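Local coordinates for esterase (PDB 4W9R), which is of unknown function but, as a putative esterase with an alpha/beta-hydrolase-type domain, probably hydrolyses ester bonds, at residues L128-T140 / F159-Y173. Numbering follows the deposited sequence.
Sequences LANYYMLAEKKPT and FSHALAAGVPNRLFY
F159, in the first turn of helix 156-165, drives the edge of its ring onto the face of Y131 in a T-shaped pair, centroids 4.9 Å apart and planes at 81°. F159 CZ stands almost over the centre of the tyrosine ring, while the phenolic OH of Y131 is hydrogen-bonded to the carbonyl of G86. The CB of N130 and the branched end of L134 also lean on F159, the leucine crossing it at about a right angle, with L134 CG 3.9 Å from F159 CE1.

Beside this pair, selenomethionine M133 reaches between helix and strand. With its chain bent at the last torsion (chi3 44°), the terminal CE is turned to the helix, lying 3.6 Å from A162 CB and 3.7 Å from L163 CG, and meeting F159 at the ring edge. CG and SE face strand 171-180: CG rests on L171 CD2, and the selenium makes an oblique Met-aromatic contact with Y173, 4.8 Å from the ring centroid.

The same tyrosine supplies the one hydrogen bond across the contact, Y173 OH donating to N130 OD1 at 2.9 Å. The amide oxygen lies at the edge of the phenol ring, near its plane, whereas the hydroxyl approaches from above the carbonyl plane, 47° out of it. A phenylalanine in place of Y173 would probably leave N130 OD1 without this donor and its amide freer to turn.

Farther along, the rings of P139 and P168 reach toward each other, P139 CD 4.2 Å from P168 CG. The contact thus ties the loop between helix 123-128 and strand 143-149 to helix 156-165 and strand 171-180, which lies beside strand 143-149 in the central mixed sheet, chiefly through apolar and aromatic packing, with a single buried polar link fixing N130 against Y173.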
loop_
_atom_site.group_PDB
_atom_site.type_symbol
_atom_site.label_atom_id
_atom_site.label_comp_id
_atom_site.label_asym_id
_atom_site.label_seq_id
_atom_site.Cartn_x
_atom_site.Cartn_y
_atom_site.Cartn_z
ATOM N N LEU B 128 -15.457 -14.184 6.760
ATOM C CA LEU B 128 -16.672 -13.802 7.471
ATOM C C LEU B 128 -17.398 -12.668 6.754
ATOM O O LEU B 128 -18.629 -12.623 6.727
ATOM C CB LEU B 128 -16.341 -13.388 8.906
ATOM C CG LEU B 128 -17.484 -12.796 9.736
ATOM C CD1 LEU B 128 -18.556 -13.839 9.986
ATOM C CD2 LEU B 128 -16.965 -12.230 11.048
ATOM N N ALA B 129 -16.626 -11.762 6.163
ATOM C CA ALA B 129 -17.178 -10.593 5.493
ATOM C C ALA B 129 -18.016 -10.970 4.273
ATOM O O ALA B 129 -18.885 -10.206 3.853
ATOM C CB ALA B 129 -16.060 -9.644 5.090
ATOM N N ASN B 130 -17.750 -12.143 3.705
ATOM C CA ASN B 130 -18.502 -12.617 2.547
ATOM C C ASN B 130 -19.987 -12.772 2.843
ATOM O O ASN B 130 -20.830 -12.576 1.968
ATOM C CB ASN B 130 -17.946 -13.955 2.055
ATOM C CG ASN B 130 -16.554 -13.834 1.474
ATOM O OD1 ASN B 130 -16.185 -12.797 0.925
ATOM N ND2 ASN B 130 -15.773 -14.903 1.587
ATOM N N TYR B 131 -20.301 -13.111 4.089
ATOM C CA TYR B 131 -21.662 -13.467 4.469
ATOM C C TYR B 131 -22.613 -12.274 4.519
ATOM O O TYR B 131 -23.818 -12.445 4.701
ATOM C CB TYR B 131 -21.649 -14.195 5.813
ATOM C CG TYR B 131 -21.186 -15.628 5.684
ATOM C CD1 TYR B 131 -19.834 -15.938 5.629
ATOM C CD2 TYR B 131 -22.101 -16.667 5.595
ATOM C CE1 TYR B 131 -19.406 -17.246 5.501
ATOM C CE2 TYR B 131 -21.684 -17.977 5.468
ATOM C CZ TYR B 131 -20.336 -18.262 5.420
ATOM O OH TYR B 131 -19.920 -19.566 5.292
ATOM N N TYR B 132 -22.078 -11.069 4.354
ATOM C CA TYR B 132 -22.922 -9.884 4.263
ATOM C C TYR B 132 -23.675 -9.851 2.930
ATOM O O TYR B 132 -24.645 -9.108 2.775
ATOM C CB TYR B 132 -22.090 -8.615 4.449
ATOM C CG TYR B 132 -21.594 -8.445 5.866
ATOM C CD1 TYR B 132 -22.475 -8.134 6.891
ATOM C CD2 TYR B 132 -20.252 -8.604 6.182
ATOM C CE1 TYR B 132 -22.034 -7.984 8.191
ATOM C CE2 TYR B 132 -19.801 -8.454 7.482
ATOM C CZ TYR B 132 -20.700 -8.143 8.482
ATOM O OH TYR B 132 -20.270 -7.992 9.780
HETATM N N MSE B 133 -23.228 -10.667 1.980
HETATM C CA MSE B 133 -23.923 -10.839 0.706
HETATM C C MSE B 133 -25.251 -11.573 0.877
HETATM O O MSE B 133 -26.154 -11.444 0.051
HETATM C CB MSE B 133 -23.049 -11.612 -0.283
HETATM C CG MSE B 133 -21.979 -10.792 -0.969
HETATM SE SE MSE B 133 -20.762 -11.940 -1.972
HETATM C CE MSE B 133 -22.077 -13.115 -2.786
ATOM N N LEU B 134 -25.357 -12.353 1.947
ATOM C CA LEU B 134 -26.519 -13.209 2.162
ATOM C C LEU B 134 -27.615 -12.514 2.966
ATOM O O LEU B 134 -28.630 -13.127 3.296
ATOM C CB LEU B 134 -26.095 -14.502 2.863
ATOM C CG LEU B 134 -24.924 -15.253 2.220
ATOM C CD1 LEU B 134 -24.626 -16.540 2.970
ATOM C CD2 LEU B 134 -25.197 -15.535 0.751
ATOM N N ALA B 135 -27.402 -11.240 3.284
ATOM C CA ALA B 135 -28.371 -10.459 4.052
ATOM C C ALA B 135 -29.726 -10.389 3.349
ATOM O O ALA B 135 -29.812 -10.026 2.176
ATOM C CB ALA B 135 -27.835 -9.058 4.306
ATOM N N GLU B 136 -30.780 -10.741 4.081
ATOM C CA GLU B 136 -32.127 -10.810 3.522
ATOM C C GLU B 136 -32.802 -9.445 3.395
ATOM O O GLU B 136 -33.587 -9.217 2.474
ATOM C CB GLU B 136 -33.001 -11.736 4.374
ATOM N N LYS B 137 -32.487 -8.539 4.315
ATOM C CA LYS B 137 -33.194 -7.263 4.414
ATOM C C LYS B 137 -32.798 -6.290 3.307
ATOM O O LYS B 137 -33.616 -5.929 2.459
ATOM C CB LYS B 137 -32.940 -6.623 5.781
ATOM N N LYS B 138 -31.533 -5.891 3.319
ATOM C CA LYS B 138 -31.004 -4.867 2.427
ATOM C C LYS B 138 -29.515 -4.770 2.702
ATOM O O LYS B 138 -29.101 -4.830 3.860
ATOM C CB LYS B 138 -31.687 -3.512 2.662
ATOM C CG LYS B 138 -31.065 -2.349 1.899
ATOM C CD LYS B 138 -31.562 -1.000 2.395
ATOM C CE LYS B 138 -30.875 0.139 1.654
ATOM N NZ LYS B 138 -31.255 1.478 2.184
ATOM N N PRO B 139 -28.702 -4.635 1.642
ATOM C CA PRO B 139 -27.253 -4.689 1.847
ATOM C C PRO B 139 -26.745 -3.621 2.808
ATOM O O PRO B 139 -27.041 -2.436 2.647
ATOM C CB PRO B 139 -26.694 -4.458 0.440
ATOM C CG PRO B 139 -27.764 -4.947 -0.468
ATOM C CD PRO B 139 -29.059 -4.609 0.212
ATOM N N THR B 140 -25.983 -4.058 3.805
ATOM C CA THR B 140 -25.303 -3.144 4.702
ATOM C C THR B 140 -24.052 -2.642 4.001
ATOM O O THR B 140 -23.725 -1.455 4.052
ATOM C CB THR B 140 -24.933 -3.818 6.036
ATOM O OG1 THR B 140 -26.129 -4.194 6.730
ATOM C CG2 THR B 140 -24.124 -2.871 6.909
ATOM N N PHE B 159 -22.657 -18.821 -2.291
ATOM C CA PHE B 159 -22.314 -17.446 -2.640
ATOM C C PHE B 159 -22.449 -17.227 -4.142
ATOM O O PHE B 159 -22.635 -16.099 -4.601
ATOM C CB PHE B 159 -20.896 -17.103 -2.175
ATOM C CG PHE B 159 -20.768 -16.954 -0.687
ATOM C CD1 PHE B 159 -21.271 -15.833 -0.045
ATOM C CD2 PHE B 159 -20.145 -17.931 0.072
ATOM C CE1 PHE B 159 -21.158 -15.692 1.326
ATOM C CE2 PHE B 159 -20.027 -17.796 1.443
ATOM C CZ PHE B 159 -20.535 -16.675 2.072
ATOM N N SER B 160 -22.359 -18.315 -4.902
ATOM C CA SER B 160 -22.535 -18.257 -6.347
ATOM C C SER B 160 -23.956 -17.834 -6.696
ATOM O O SER B 160 -24.169 -17.017 -7.592
ATOM C CB SER B 160 -22.213 -19.609 -6.984
ATOM O OG SER B 160 -22.388 -19.568 -8.389
ATOM N N HIS B 161 -24.924 -18.391 -5.977
ATOM C CA HIS B 161 -26.327 -18.060 -6.187
ATOM C C HIS B 161 -26.605 -16.601 -5.845
ATOM O O HIS B 161 -27.400 -15.938 -6.513
ATOM C CB HIS B 161 -27.224 -18.977 -5.355
ATOM C CG HIS B 161 -27.137 -20.419 -5.746
ATOM N ND1 HIS B 161 -27.357 -21.448 -4.855
ATOM C CD2 HIS B 161 -26.853 -21.005 -6.933
ATOM C CE1 HIS B 161 -27.211 -22.604 -5.476
ATOM N NE2 HIS B 161 -26.906 -22.364 -6.738
ATOM N N ALA B 162 -25.943 -16.105 -4.805
ATOM C CA ALA B 162 -26.122 -14.724 -4.373
ATOM C C ALA B 162 -25.588 -13.751 -5.420
ATOM O O ALA B 162 -26.203 -12.718 -5.690
ATOM C CB ALA B 162 -25.442 -14.493 -3.035
ATOM N N LEU B 163 -24.443 -14.088 -6.006
ATOM C CA LEU B 163 -23.843 -13.263 -7.049
ATOM C C LEU B 163 -24.696 -13.260 -8.311
ATOM O O LEU B 163 -24.774 -12.254 -9.015
ATOM C CB LEU B 163 -22.433 -13.754 -7.379
ATOM C CG LEU B 163 -21.340 -13.463 -6.354
ATOM C CD1 LEU B 163 -20.037 -14.107 -6.787
ATOM C CD2 LEU B 163 -21.164 -11.963 -6.177
ATOM N N ALA B 164 -25.329 -14.394 -8.592
ATOM C CA ALA B 164 -26.173 -14.526 -9.771
ATOM C C ALA B 164 -27.479 -13.755 -9.598
ATOM O O ALA B 164 -28.044 -13.249 -10.568
ATOM C CB ALA B 164 -26.454 -15.993 -10.056
ATOM N N ALA B 165 -27.951 -13.669 -8.358
ATOM C CA ALA B 165 -29.188 -12.959 -8.056
ATOM C C ALA B 165 -28.995 -11.450 -8.157
ATOM O O ALA B 165 -29.856 -10.736 -8.674
ATOM C CB ALA B 165 -29.690 -13.336 -6.672
ATOM N N GLY B 166 -27.862 -10.971 -7.657
ATOM C CA GLY B 166 -27.539 -9.560 -7.730
ATOM C C GLY B 166 -28.082 -8.752 -6.568
ATOM O O GLY B 166 -28.625 -9.298 -5.608
ATOM N N VAL B 167 -27.930 -7.436 -6.666
ATOM C CA VAL B 167 -28.360 -6.517 -5.622
ATOM C C VAL B 167 -29.214 -5.406 -6.234
ATOM O O VAL B 167 -29.176 -5.199 -7.447
ATOM C CB VAL B 167 -27.147 -5.913 -4.882
ATOM C CG1 VAL B 167 -26.433 -6.984 -4.072
ATOM C CG2 VAL B 167 -26.199 -5.261 -5.872
ATOM N N PRO B 168 -30.004 -4.701 -5.403
ATOM C CA PRO B 168 -30.823 -3.597 -5.921
ATOM C C PRO B 168 -30.027 -2.516 -6.658
ATOM O O PRO B 168 -30.494 -2.045 -7.694
ATOM C CB PRO B 168 -31.478 -3.018 -4.653
ATOM C CG PRO B 168 -30.751 -3.643 -3.495
ATOM C CD PRO B 168 -30.302 -4.973 -3.988
ATOM N N ASN B 169 -28.857 -2.131 -6.154
ATOM C CA ASN B 169 -28.085 -1.087 -6.823
ATOM C C ASN B 169 -26.728 -1.554 -7.347
ATOM O O ASN B 169 -26.568 -1.786 -8.546
ATOM C CB ASN B 169 -27.880 0.096 -5.874
ATOM C CG ASN B 169 -27.098 1.230 -6.512
ATOM O OD1 ASN B 169 -27.109 1.400 -7.732
ATOM N ND2 ASN B 169 -26.414 2.015 -5.687
ATOM N N ARG B 170 -25.757 -1.709 -6.452
ATOM C CA ARG B 170 -24.420 -2.119 -6.866
ATOM C C ARG B 170 -23.692 -2.905 -5.781
ATOM O O ARG B 170 -23.816 -2.608 -4.592
ATOM C CB ARG B 170 -23.591 -0.896 -7.267
ATOM C CG ARG B 170 -22.166 -1.210 -7.708
ATOM C CD ARG B 170 -21.473 0.031 -8.237
ATOM N NE ARG B 170 -20.090 -0.219 -8.635
ATOM C CZ ARG B 170 -19.030 0.139 -7.917
ATOM N NH1 ARG B 170 -19.190 0.765 -6.759
ATOM N NH2 ARG B 170 -17.808 -0.126 -8.358
ATOM N N LEU B 171 -22.924 -3.904 -6.203
ATOM C CA LEU B 171 -22.069 -4.649 -5.294
ATOM C C LEU B 171 -20.667 -4.785 -5.870
ATOM O O LEU B 171 -20.478 -5.381 -6.932
ATOM C CB LEU B 171 -22.652 -6.032 -5.005
ATOM C CG LEU B 171 -21.741 -6.953 -4.190
ATOM C CD1 LEU B 171 -21.392 -6.324 -2.846
ATOM C CD2 LEU B 171 -22.384 -8.316 -4.001
ATOM N N PHE B 172 -19.689 -4.226 -5.166
ATOM C CA PHE B 172 -18.293 -4.381 -5.549
ATOM C C PHE B 172 -17.635 -5.435 -4.670
ATOM O O PHE B 172 -17.496 -5.246 -3.462
ATOM C CB PHE B 172 -17.544 -3.052 -5.440
ATOM C CG PHE B 172 -16.097 -3.137 -5.836
ATOM C CD1 PHE B 172 -15.716 -2.965 -7.158
ATOM C CD2 PHE B 172 -15.115 -3.389 -4.889
ATOM C CE1 PHE B 172 -14.386 -3.045 -7.528
ATOM C CE2 PHE B 172 -13.783 -3.469 -5.254
ATOM C CZ PHE B 172 -13.419 -3.297 -6.575
ATOM N N TYR B 173 -17.234 -6.547 -5.278
ATOM C CA TYR B 173 -16.589 -7.618 -4.531
ATOM C C TYR B 173 -15.155 -7.836 -4.997
ATOM O O TYR B 173 -14.899 -8.001 -6.190
ATOM C CB TYR B 173 -17.380 -8.920 -4.654
ATOM C CG TYR B 173 -16.777 -10.064 -3.871
ATOM C CD1 TYR B 173 -16.988 -10.179 -2.502
ATOM C CD2 TYR B 173 -15.991 -11.024 -4.495
ATOM C CE1 TYR B 173 -16.436 -11.218 -1.780
ATOM C CE2 TYR B 173 -15.435 -12.068 -3.780
ATOM C CZ TYR B 173 -15.661 -12.160 -2.423
ATOM O OH TYR B 173 -15.109 -13.198 -1.707
#